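Local structure of CarG (Serratia, 4O7J) at residues F102-K115 against E127-Q141. The protein contributes to intrinsic carbapenem resistance in Serratia and resembles lysozyme inhibitors in structure. Numbering follows the deposited sequence.
Sequences FDVGKVSLTIYRFK and EWSMSKTVTAQRSYQ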
ATOM      1  N   PHE A 102      -9.180 -11.965 -23.762  1.00 15.70           N
ATOM      2  CA  PHE A 102      -9.125 -10.990 -24.835  1.00 15.11           C
ATOM      3  C   PHE A 102     -10.501 -10.708 -25.445  1.00 14.60           C
ATOM      4  O   PHE A 102     -10.764  -9.605 -25.931  1.00 16.07           O
ATOM      5  CB  PHE A 102      -8.180 -11.470 -25.908  1.00 18.21           C
ATOM      6  CG  PHE A 102      -7.988 -10.508 -27.052  1.00 17.09           C
ATOM      7  CD1 PHE A 102      -7.104  -9.433 -26.927  1.00 20.58           C
ATOM      8  CD2 PHE A 102      -8.729 -10.643 -28.211  1.00 19.50           C
ATOM      9  CE1 PHE A 102      -6.949  -8.517 -27.954  1.00 20.72           C
ATOM     10  CE2 PHE A 102      -8.569  -9.715 -29.253  1.00 18.50           C
ATOM     11  CZ  PHE A 102      -7.651  -8.697 -29.125  1.00 21.06           C
ATOM     12  N   ASP A 103     -11.354 -11.693 -25.506  1.00 15.63           N
ATOM     13  CA  ASP A 103     -12.607 -11.476 -26.219  1.00 16.75           C
ATOM     14  C   ASP A 103     -13.632 -10.882 -25.242  1.00 16.29           C
ATOM     15  O   ASP A 103     -13.457 -10.923 -23.995  1.00 15.76           O
ATOM     16  CB  ASP A 103     -13.153 -12.757 -26.825  1.00 21.59           C
ATOM     17  CG  ASP A 103     -12.383 -13.157 -28.139  1.00 27.03           C
ATOM     18  OD1 ASP A 103     -12.323 -12.318 -29.100  1.00 35.76           O
ATOM     19  OD2 ASP A 103     -11.863 -14.295 -28.148  1.00 26.50           O
ATOM     20  N   VAL A 104     -14.699 -10.382 -25.838  1.00 15.93           N
ATOM     21  CA  VAL A 104     -15.852  -9.864 -25.082  1.00 14.53           C
ATOM     22  C   VAL A 104     -16.353 -11.042 -24.345  1.00 15.02           C
ATOM     23  O   VAL A 104     -16.441 -12.121 -24.908  1.00 15.38           O
ATOM     24  CB  VAL A 104     -16.919  -9.320 -26.017  1.00 15.10           C
ATOM     25  CG1 VAL A 104     -18.263  -9.096 -25.294  1.00 16.47           C
ATOM     26  CG2 VAL A 104     -16.419  -8.087 -26.695  1.00 15.26           C
ATOM     27  N   GLY A 105     -16.658 -10.881 -23.079  1.00 14.52           N
ATOM     28  CA  GLY A 105     -16.985 -12.046 -22.241  1.00 15.84           C
ATOM     29  C   GLY A 105     -17.647 -11.688 -20.904  1.00 15.62           C
ATOM     30  O   GLY A 105     -17.908 -10.517 -20.617  1.00 14.51           O
ATOM     31  N   LYS A 106     -17.886 -12.709 -20.109  1.00 14.73           N
ATOM     32  CA  LYS A 106     -18.572 -12.529 -18.839  1.00 16.64           C
ATOM     33  C   LYS A 106     -17.726 -11.802 -17.815  1.00 14.19           C
ATOM     34  O   LYS A 106     -16.493 -11.886 -17.833  1.00 14.58           O
ATOM     35  CB  LYS A 106     -18.990 -13.875 -18.195  1.00 17.89           C
ATOM     36  CG  LYS A 106     -20.154 -14.560 -18.882  1.00 24.85           C
ATOM     37  CD  LYS A 106     -20.519 -15.787 -18.028  1.00 29.77           C
ATOM     38  CE  LYS A 106     -21.400 -16.739 -18.790  1.00 35.18           C
ATOM     39  NZ  LYS A 106     -22.781 -16.215 -18.871  1.00 37.85           N
ATOM     40  N   VAL A 107     -18.389 -11.006 -17.002  1.00 13.48           N
ATOM     41  CA  VAL A 107     -17.729 -10.207 -16.009  1.00 12.38           C
ATOM     42  C   VAL A 107     -18.469 -10.497 -14.721  1.00 13.72           C
ATOM     43  O   VAL A 107     -19.725 -10.464 -14.720  1.00 14.01           O
ATOM     44  CB  VAL A 107     -17.762  -8.661 -16.305  1.00 13.85           C
ATOM     45  CG1 VAL A 107     -17.160  -7.908 -15.123  1.00 13.96           C
ATOM     46  CG2 VAL A 107     -17.083  -8.287 -17.593  1.00 15.14           C
ATOM     47  N   SER A 108     -17.746 -10.764 -13.626  1.00 13.85           N
ATOM     48  CA  SER A 108     -18.303 -10.855 -12.296  1.00 13.31           C
ATOM     49  C   SER A 108     -18.115  -9.584 -11.510  1.00 13.40           C
ATOM     50  O   SER A 108     -17.103  -8.880 -11.698  1.00 13.15           O
ATOM     51  CB  SER A 108     -17.704 -11.994 -11.459  1.00 14.95           C
ATOM     52  OG  SER A 108     -16.350 -11.871 -11.256  1.00 16.08           O
ATOM     53  N   LEU A 109     -19.059  -9.339 -10.586  1.00 12.20           N
ATOM     54  CA  LEU A 109     -18.979  -8.187  -9.686  1.00 13.34           C
ATOM     55  C   LEU A 109     -19.029  -8.654  -8.301  1.00 13.38           C
ATOM     56  O   LEU A 109     -20.022  -9.285  -7.925  1.00 13.42           O
ATOM     57  CB  LEU A 109     -20.097  -7.199  -9.965  1.00 15.08           C
ATOM     58  CG  LEU A 109     -20.128  -6.471 -11.309  1.00 14.87           C
ATOM     59  CD1 LEU A 109     -21.537  -5.978 -11.598  1.00 17.99           C
ATOM     60  CD2 LEU A 109     -19.093  -5.338 -11.413  1.00 15.24           C
ATOM     61  N   THR A 110     -17.900  -8.462  -7.578  1.00 12.36           N
ATOM     62  CA  THR A 110     -17.753  -8.903  -6.184  1.00 13.10           C
ATOM     63  C   THR A 110     -17.910  -7.646  -5.350  1.00 13.35           C
ATOM     64  O   THR A 110     -17.212  -6.648  -5.557  1.00 13.49           O
ATOM     65  CB  THR A 110     -16.435  -9.579  -5.888  1.00 12.66           C
ATOM     66  OG1 THR A 110     -16.272 -10.599  -6.841  1.00 15.15           O
ATOM     67  CG2 THR A 110     -16.394 -10.129  -4.477  1.00 15.19           C
ATOM     68  N   ILE A 111     -18.909  -7.671  -4.483  1.00 13.10           N
ATOM     69  CA  ILE A 111     -19.284  -6.576  -3.612  1.00 13.18           C
ATOM     70  C   ILE A 111     -18.718  -6.841  -2.249  1.00 14.71           C
ATOM     71  O   ILE A 111     -19.035  -7.886  -1.588  1.00 12.97           O
ATOM     72  CB  ILE A 111     -20.838  -6.509  -3.471  1.00 15.80           C
ATOM     73  CG1 ILE A 111     -21.571  -6.591  -4.816  1.00 19.31           C
ATOM     74  CG2 ILE A 111     -21.246  -5.323  -2.616  1.00 16.14           C
ATOM     75  CD1 ILE A 111     -21.304  -5.452  -5.725  1.00 23.97           C
ATOM     76  N   TYR A 112     -17.926  -5.887  -1.761  1.00 12.83           N
ATOM     77  CA  TYR A 112     -17.366  -5.986  -0.415  1.00 11.91           C
ATOM     78  C   TYR A 112     -17.947  -4.906   0.465  1.00 14.29           C
ATOM     79  O   TYR A 112     -18.156  -3.771   0.023  1.00 14.84           O
ATOM     80  CB  TYR A 112     -15.870  -5.770  -0.417  1.00 12.28           C
ATOM     81  CG  TYR A 112     -15.057  -6.789  -1.144  1.00 13.36           C
ATOM     82  CD1 TYR A 112     -14.669  -7.984  -0.499  1.00 14.63           C
ATOM     83  CD2 TYR A 112     -14.760  -6.646  -2.469  1.00 14.27           C
ATOM     84  CE1 TYR A 112     -13.945  -8.947  -1.188  1.00 16.30           C
ATOM     85  CE2 TYR A 112     -14.047  -7.590  -3.167  1.00 15.52           C
ATOM     86  CZ  TYR A 112     -13.644  -8.745  -2.519  1.00 18.55           C
ATOM     87  OH  TYR A 112     -12.936  -9.660  -3.192  1.00 22.35           O
ATOM     88  N   ARG A 113     -18.209  -5.270   1.719  1.00 14.32           N
ATOM     89  CA  ARG A 113     -18.659  -4.305   2.682  1.00 16.32           C
ATOM     90  C   ARG A 113     -17.589  -4.202   3.769  1.00 15.00           C
ATOM     91  O   ARG A 113     -16.777  -5.148   4.008  1.00 15.19           O
ATOM     92  CB  ARG A 113     -20.028  -4.757   3.255  1.00 19.14           C
ATOM     93  CG  ARG A 113     -19.847  -5.942   4.162  1.00 21.96           C
ATOM     94  CD  ARG A 113     -21.088  -6.423   4.863  1.00 32.08           C
ATOM     95  NE  ARG A 113     -20.655  -7.313   5.943  1.00 36.99           N
ATOM     96  CZ  ARG A 113     -20.238  -8.565   5.774  1.00 44.69           C
ATOM     97  NH1 ARG A 113     -20.227  -9.145   4.556  1.00 44.11           N
ATOM     98  NH2 ARG A 113     -19.853  -9.253   6.860  1.00 50.98           N
ATOM     99  N   PHE A 114     -17.624  -3.100   4.485  1.00 14.55           N
ATOM    100  CA  PHE A 114     -16.691  -2.855   5.551  1.00 13.56           C
ATOM    101  C   PHE A 114     -16.989  -3.728   6.770  1.00 15.92           C
ATOM    102  O   PHE A 114     -18.145  -3.772   7.229  1.00 15.80           O
ATOM    103  CB  PHE A 114     -16.713  -1.422   5.924  1.00 15.61           C
ATOM    104  CG  PHE A 114     -15.666  -1.080   6.885  1.00 16.71           C
ATOM    105  CD1 PHE A 114     -15.883  -1.193   8.256  1.00 19.97           C
ATOM    106  CD2 PHE A 114     -14.416  -0.696   6.411  1.00 18.80           C
ATOM    107  CE1 PHE A 114     -14.856  -0.908   9.147  1.00 20.46           C
ATOM    108  CE2 PHE A 114     -13.413  -0.404   7.270  1.00 21.61           C
ATOM    109  CZ  PHE A 114     -13.627  -0.513   8.646  1.00 20.40           C
ATOM    110  N   LYS A 115     -15.966  -4.356   7.319  1.00 16.26           N
ATOM    111  CA  LYS A 115     -16.144  -5.276   8.482  1.00 19.95           C
ATOM    112  C   LYS A 115     -15.052  -5.091   9.537  1.00 20.61           C
ATOM    113  O   LYS A 115     -13.831  -5.114   9.247  1.00 18.44           O
ATOM    114  CB  LYS A 115     -16.189  -6.711   8.033  1.00 22.33           C
ATOM    115  CG  LYS A 115     -16.358  -7.730   9.179  1.00 26.82           C
ATOM    116  CD  LYS A 115     -16.486  -9.144   8.721  1.00 28.66           C
ATOM    117  CE  LYS A 115     -17.046  -9.995   9.861  1.00 34.70           C
ATOM    118  NZ  LYS A 115     -16.737 -11.432   9.622  1.00 39.89           N
ATOM    119  N   GLU A 127     -11.365  -4.932   7.532  1.00 16.08           N
ATOM    120  CA  GLU A 127     -11.264  -5.577   6.212  1.00 17.67           C
ATOM    121  C   GLU A 127     -12.496  -5.322   5.327  1.00 15.74           C
ATOM    122  O   GLU A 127     -13.540  -4.930   5.808  1.00 16.70           O
ATOM    123  CB  GLU A 127     -11.024  -7.100   6.335  1.00 23.16           C
ATOM    124  CG  GLU A 127     -12.302  -7.783   6.723  1.00 25.58           C
ATOM    125  CD  GLU A 127     -12.164  -9.238   7.202  1.00 33.57           C
ATOM    126  OE1 GLU A 127     -11.033  -9.787   7.265  1.00 33.56           O
ATOM    127  OE2 GLU A 127     -13.249  -9.784   7.542  1.00 37.76           O
ATOM    128  N   TRP A 128     -12.325  -5.564   4.034  1.00 13.87           N
ATOM    129  CA  TRP A 128     -13.402  -5.604   3.069  1.00 15.60           C
ATOM    130  C   TRP A 128     -13.865  -7.077   3.006  1.00 18.35           C
ATOM    131  O   TRP A 128     -13.100  -8.008   2.669  1.00 21.50           O
ATOM    132  CB  TRP A 128     -12.912  -5.155   1.736  1.00 14.97           C
ATOM    133  CG  TRP A 128     -12.672  -3.703   1.660  1.00 13.08           C
ATOM    134  CD1 TRP A 128     -11.489  -3.105   1.620  1.00 13.67           C
ATOM    135  CD2 TRP A 128     -13.671  -2.665   1.655  1.00 13.03           C
ATOM    136  NE1 TRP A 128     -11.646  -1.768   1.559  1.00 13.09           N
ATOM    137  CE2 TRP A 128     -12.971  -1.445   1.600  1.00 13.15           C
ATOM    138  CE3 TRP A 128     -15.067  -2.643   1.746  1.00 12.69           C
ATOM    139  CZ2 TRP A 128     -13.606  -0.239   1.541  1.00 14.00           C
ATOM    140  CZ3 TRP A 128     -15.731  -1.444   1.714  1.00 13.78           C
ATOM    141  CH2 TRP A 128     -14.997  -0.217   1.624  1.00 14.40           C
ATOM    142  N   SER A 129     -15.115  -7.294   3.415  1.00 18.32           N
ATOM    143  CA  SER A 129     -15.643  -8.606   3.530  1.00 19.64           C
ATOM    144  C   SER A 129     -16.633  -8.841   2.433  1.00 17.40           C
ATOM    145  O   SER A 129     -17.562  -8.064   2.249  1.00 16.95           O
ATOM    146  CB  SER A 129     -16.357  -8.775   4.894  1.00 23.24           C
ATOM    147  OG  SER A 129     -17.029 -10.020   4.991  1.00 23.48           O
ATOM    148  N   MET A 130     -16.473  -9.943   1.712  1.00 20.86           N
ATOM    149  CA  MET A 130     -17.348 -10.218   0.581  1.00 22.52           C
ATOM    150  C   MET A 130     -18.807 -10.365   1.031  1.00 20.95           C
ATOM    151  O   MET A 130     -19.101 -11.120   1.945  1.00 22.28           O
ATOM    152  CB  MET A 130     -16.871 -11.461  -0.184  1.00 23.53           C
ATOM    153  CG  MET A 130     -17.760 -11.714  -1.388  1.00 29.15           C
ATOM    154  SD  MET A 130     -17.189 -13.007  -2.457  1.00 42.89           S
ATOM    155  CE  MET A 130     -16.572 -14.242  -1.310  1.00 40.86           C
ATOM    156  N   SER A 131     -19.680  -9.598   0.447  1.00 20.08           N
ATOM    157  CA  SER A 131     -21.147  -9.689   0.662  1.00 24.10           C
ATOM    158  C   SER A 131     -21.793 -10.656  -0.318  1.00 24.25           C
ATOM    159  O   SER A 131     -22.604 -11.541   0.068  1.00 25.86           O
ATOM    160  CB  SER A 131     -21.850  -8.346   0.550  1.00 26.58           C
ATOM    161  OG  SER A 131     -21.214  -7.408   1.373  1.00 36.83           O
ATOM    162  N   LYS A 132     -21.368 -10.551  -1.555  1.00 22.05           N
ATOM    163  CA  LYS A 132     -22.037 -11.242  -2.646  1.00 24.02           C
ATOM    164  C   LYS A 132     -21.195 -11.056  -3.920  1.00 20.63           C
ATOM    165  O   LYS A 132     -20.521 -10.040  -4.088  1.00 18.34           O
ATOM    166  CB  LYS A 132     -23.387 -10.562  -2.853  1.00 29.72           C
ATOM    167  CG  LYS A 132     -24.346 -11.090  -3.862  1.00 36.06           C
ATOM    168  CD  LYS A 132     -24.505 -12.606  -3.868  1.00 47.14           C
ATOM    169  CE  LYS A 132     -25.437 -13.015  -5.037  1.00 53.32           C
ATOM    170  NZ  LYS A 132     -25.351 -14.430  -5.498  1.00 49.22           N
ATOM    171  N   THR A 133     -21.275 -12.036  -4.824  1.00 17.25           N
ATOM    172  CA  THR A 133     -20.724 -11.895  -6.165  1.00 17.32           C
ATOM    173  C   THR A 133     -21.909 -12.123  -7.129  1.00 16.26           C
ATOM    174  O   THR A 133     -22.767 -12.994  -6.855  1.00 17.82           O
ATOM    175  CB  THR A 133     -19.571 -12.847  -6.421  1.00 17.03           C
ATOM    176  OG1 THR A 133     -18.499 -12.590  -5.521  1.00 20.98           O
ATOM    177  CG2 THR A 133     -19.054 -12.720  -7.840  1.00 18.56           C
ATOM    178  N   VAL A 134     -22.043 -11.307  -8.142  1.00 17.19           N
ATOM    179  CA  VAL A 134     -23.041 -11.476  -9.154  1.00 17.28           C
ATOM    180  C   VAL A 134     -22.399 -11.486 -10.525  1.00 18.25           C
ATOM    181  O   VAL A 134     -21.320 -10.943 -10.713  1.00 16.79           O
ATOM    182  CB  VAL A 134     -24.196 -10.473  -9.074  1.00 21.16           C
ATOM    183  CG1 VAL A 134     -24.756 -10.428  -7.670  1.00 25.78           C
ATOM    184  CG2 VAL A 134     -23.767  -9.072  -9.541  1.00 20.60           C
ATOM    185  N   THR A 135     -23.029 -12.169 -11.489  1.00 15.97           N
ATOM    186  CA  THR A 135     -22.536 -12.161 -12.819  1.00 16.59           C
ATOM    187  C   THR A 135     -23.227 -11.066 -13.553  1.00 17.59           C
ATOM    188  O   THR A 135     -24.463 -10.962 -13.498  1.00 18.46           O
ATOM    189  CB  THR A 135     -22.812 -13.494 -13.531  1.00 18.66           C
ATOM    190  OG1 THR A 135     -22.377 -14.565 -12.710  1.00 21.69           O
ATOM    191  CG2 THR A 135     -22.112 -13.556 -14.829  1.00 20.14           C
ATOM    192  N   ALA A 136     -22.463 -10.186 -14.232  1.00 14.57           N
ATOM    193  CA  ALA A 136     -23.134  -9.175 -14.976  1.00 14.75           C
ATOM    194  C   ALA A 136     -24.005  -9.840 -16.088  1.00 16.06           C
ATOM    195  O   ALA A 136     -23.677 -10.879 -16.613  1.00 16.71           O
ATOM    196  CB  ALA A 136     -22.143  -8.193 -15.579  1.00 14.93           C
ATOM    197  N   GLN A 137     -25.070  -9.173 -16.474  1.00 17.51           N
ATOM    198  CA  GLN A 137     -26.032  -9.716 -17.428  1.00 18.69           C
ATOM    199  C   GLN A 137     -25.686  -9.486 -18.884  1.00 19.18           C
ATOM    200  O   GLN A 137     -26.299 -10.031 -19.737  1.00 20.09           O
ATOM    201  CB  GLN A 137     -27.445  -9.241 -17.008  1.00 22.41           C
ATOM    202  CG  GLN A 137     -27.766  -9.952 -15.697  1.00 24.92           C
ATOM    203  CD  GLN A 137     -29.138  -9.559 -15.135  1.00 29.95           C
ATOM    204  OE1 GLN A 137     -30.149  -9.800 -15.764  1.00 25.22           O
ATOM    205  NE2 GLN A 137     -29.147  -8.943 -13.967  1.00 31.35           N
ATOM    206  N   ARG A 138     -24.670  -8.680 -19.168  1.00 18.68           N
ATOM    207  CA  ARG A 138     -24.163  -8.499 -20.470  1.00 20.54           C
ATOM    208  C   ARG A 138     -22.684  -8.888 -20.440  1.00 18.55           C
ATOM    209  O   ARG A 138     -22.052  -8.877 -19.376  1.00 16.34           O
ATOM    210  CB  ARG A 138     -24.345  -7.018 -20.771  1.00 25.24           C
ATOM    211  CG  ARG A 138     -24.044  -6.598 -22.154  1.00 37.59           C
ATOM    212  CD  ARG A 138     -24.470  -5.148 -22.371  1.00 43.98           C
ATOM    213  NE  ARG A 138     -24.634  -4.926 -23.802  1.00 52.29           N
ATOM    214  CZ  ARG A 138     -25.705  -5.308 -24.504  1.00 56.76           C
ATOM    215  NH1 ARG A 138     -26.733  -5.917 -23.912  1.00 56.19           N
ATOM    216  NH2 ARG A 138     -25.748  -5.074 -25.812  1.00 60.46           N
ATOM    217  N   SER A 139     -22.188  -9.290 -21.599  1.00 18.33           N
ATOM    218  CA  SER A 139     -20.777  -9.556 -21.793  1.00 19.05           C
ATOM    219  C   SER A 139     -20.077  -8.271 -22.314  1.00 15.25           C
ATOM    220  O   SER A 139     -20.702  -7.435 -22.997  1.00 16.61           O
ATOM    221  CB  SER A 139     -20.612 -10.728 -22.739  1.00 21.15           C
ATOM    222  OG  SER A 139     -21.063 -10.331 -24.017  1.00 26.92           O
ATOM    223  N   TYR A 140     -18.818  -8.068 -21.906  1.00 13.34           N
ATOM    224  CA  TYR A 140     -18.113  -6.787 -22.113  1.00 13.00           C
ATOM    225  C   TYR A 140     -16.676  -7.044 -22.514  1.00 12.92           C
ATOM    226  O   TYR A 140     -16.087  -8.043 -22.117  1.00 14.62           O
ATOM    227  CB  TYR A 140     -18.072  -5.940 -20.812  1.00 13.19           C
ATOM    228  CG  TYR A 140     -19.421  -5.488 -20.288  1.00 14.37           C
ATOM    229  CD1 TYR A 140     -20.100  -4.427 -20.884  1.00 16.60           C
ATOM    230  CD2 TYR A 140     -20.024  -6.144 -19.254  1.00 15.29           C
ATOM    231  CE1 TYR A 140     -21.339  -3.970 -20.393  1.00 16.56           C
ATOM    232  CE2 TYR A 140     -21.239  -5.707 -18.753  1.00 14.55           C
ATOM    233  CZ  TYR A 140     -21.901  -4.647 -19.346  1.00 16.59           C
ATOM    234  OH  TYR A 140     -23.100  -4.266 -18.835  1.00 18.54           O
ATOM    235  N   GLN A 141     -16.110  -6.101 -23.225  1.00 12.89           N
ATOM    236  CA  GLN A 141     -14.714  -6.104 -23.557  1.00 13.73           C
ATOM    237  C   GLN A 141     -13.833  -5.723 -22.316  1.00 13.97           C
ATOM    238  O   GLN A 141     -12.793  -6.327 -22.144  1.00 12.11           O
ATOM    239  CB  GLN A 141     -14.424  -5.129 -24.669  1.00 14.05           C
ATOM    240  CG  GLN A 141     -12.966  -5.058 -25.107  1.00 15.36           C
ATOM    241  CD  GLN A 141     -12.479  -6.347 -25.675  1.00 15.05           C
ATOM    242  OE1 GLN A 141     -13.012  -6.772 -26.691  1.00 16.87           O
ATOM    243  NE2 GLN A 141     -11.442  -7.002 -25.040  1.00 15.32           N
TER
HETATM  244  O   HOH W   1     -11.865  -8.648 -28.418  1.00 18.56           O
HETATM  245  O   HOH W   2     -21.151 -10.943 -17.828  1.00 17.15           O
HETATM  246  O   HOH W   3     -16.118 -13.310  -6.325  1.00 31.18           O
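Arg113 and Ser131 meet beside a one-residue irregularity in the antiparallel ladder that joins strand 107-115 to strand 127-135. It is a classic beta bulge: Ser131 and Lys132 both face Ile111, whose N donates to Lys132 O at 2.9 Å while its O accepts from Ser131 N at 2.7 Å. Because CG of Arg113 lies between its backbone N and carbonyl carbon (chi1 72°), the side chain runs out across the neighbouring strand. CB, CG and CD pass in turn along Ser131 OG, CG being the closest at 3.4 Å. The chain stays extended to NE, and the guanidinium has Ser129 CB over one face, with Ser131 OG in plane at its edge. NH1 comes 3.3 Å from Ser129 OG and lies near Met130 O; NH2 sits beside Ser129 OG at a poor hydrogen-bonding angle.

Beyond Ser129, Lys115 and Glu127 lie side by side and point the same way; Lys115 CD touches Glu127 OE2 at 3.5 Å, but the charged ends stay beyond salt-bridge range. On the other face, Tyr112 CB packs on Trp128 CB (3.7 Å); the Tyr112 ring meets Trp64 edge-to-face and the Trp128 ring meets Phe42 likewise. Further along, a water bridges the hydroxyls of Thr110 and Thr133.

After the Ala136 N to Val107 O bond the register shifts by two through loops, and Gly105 and Tyr140 form a separate two-bond bridge. Gln141, bent at chi2, reaches Phe102 O through NE2 at 2.8 Å, and a water links the same oxygen to Gln141 OE1. This hairpin forms one side of a four-stranded antiparallel sheet; paired backbone bonds on both sides of the bulge set its register, while the arginine combines aliphatic packing with polar approaches, and any attraction between Lys115 and Glu127 is probably modest.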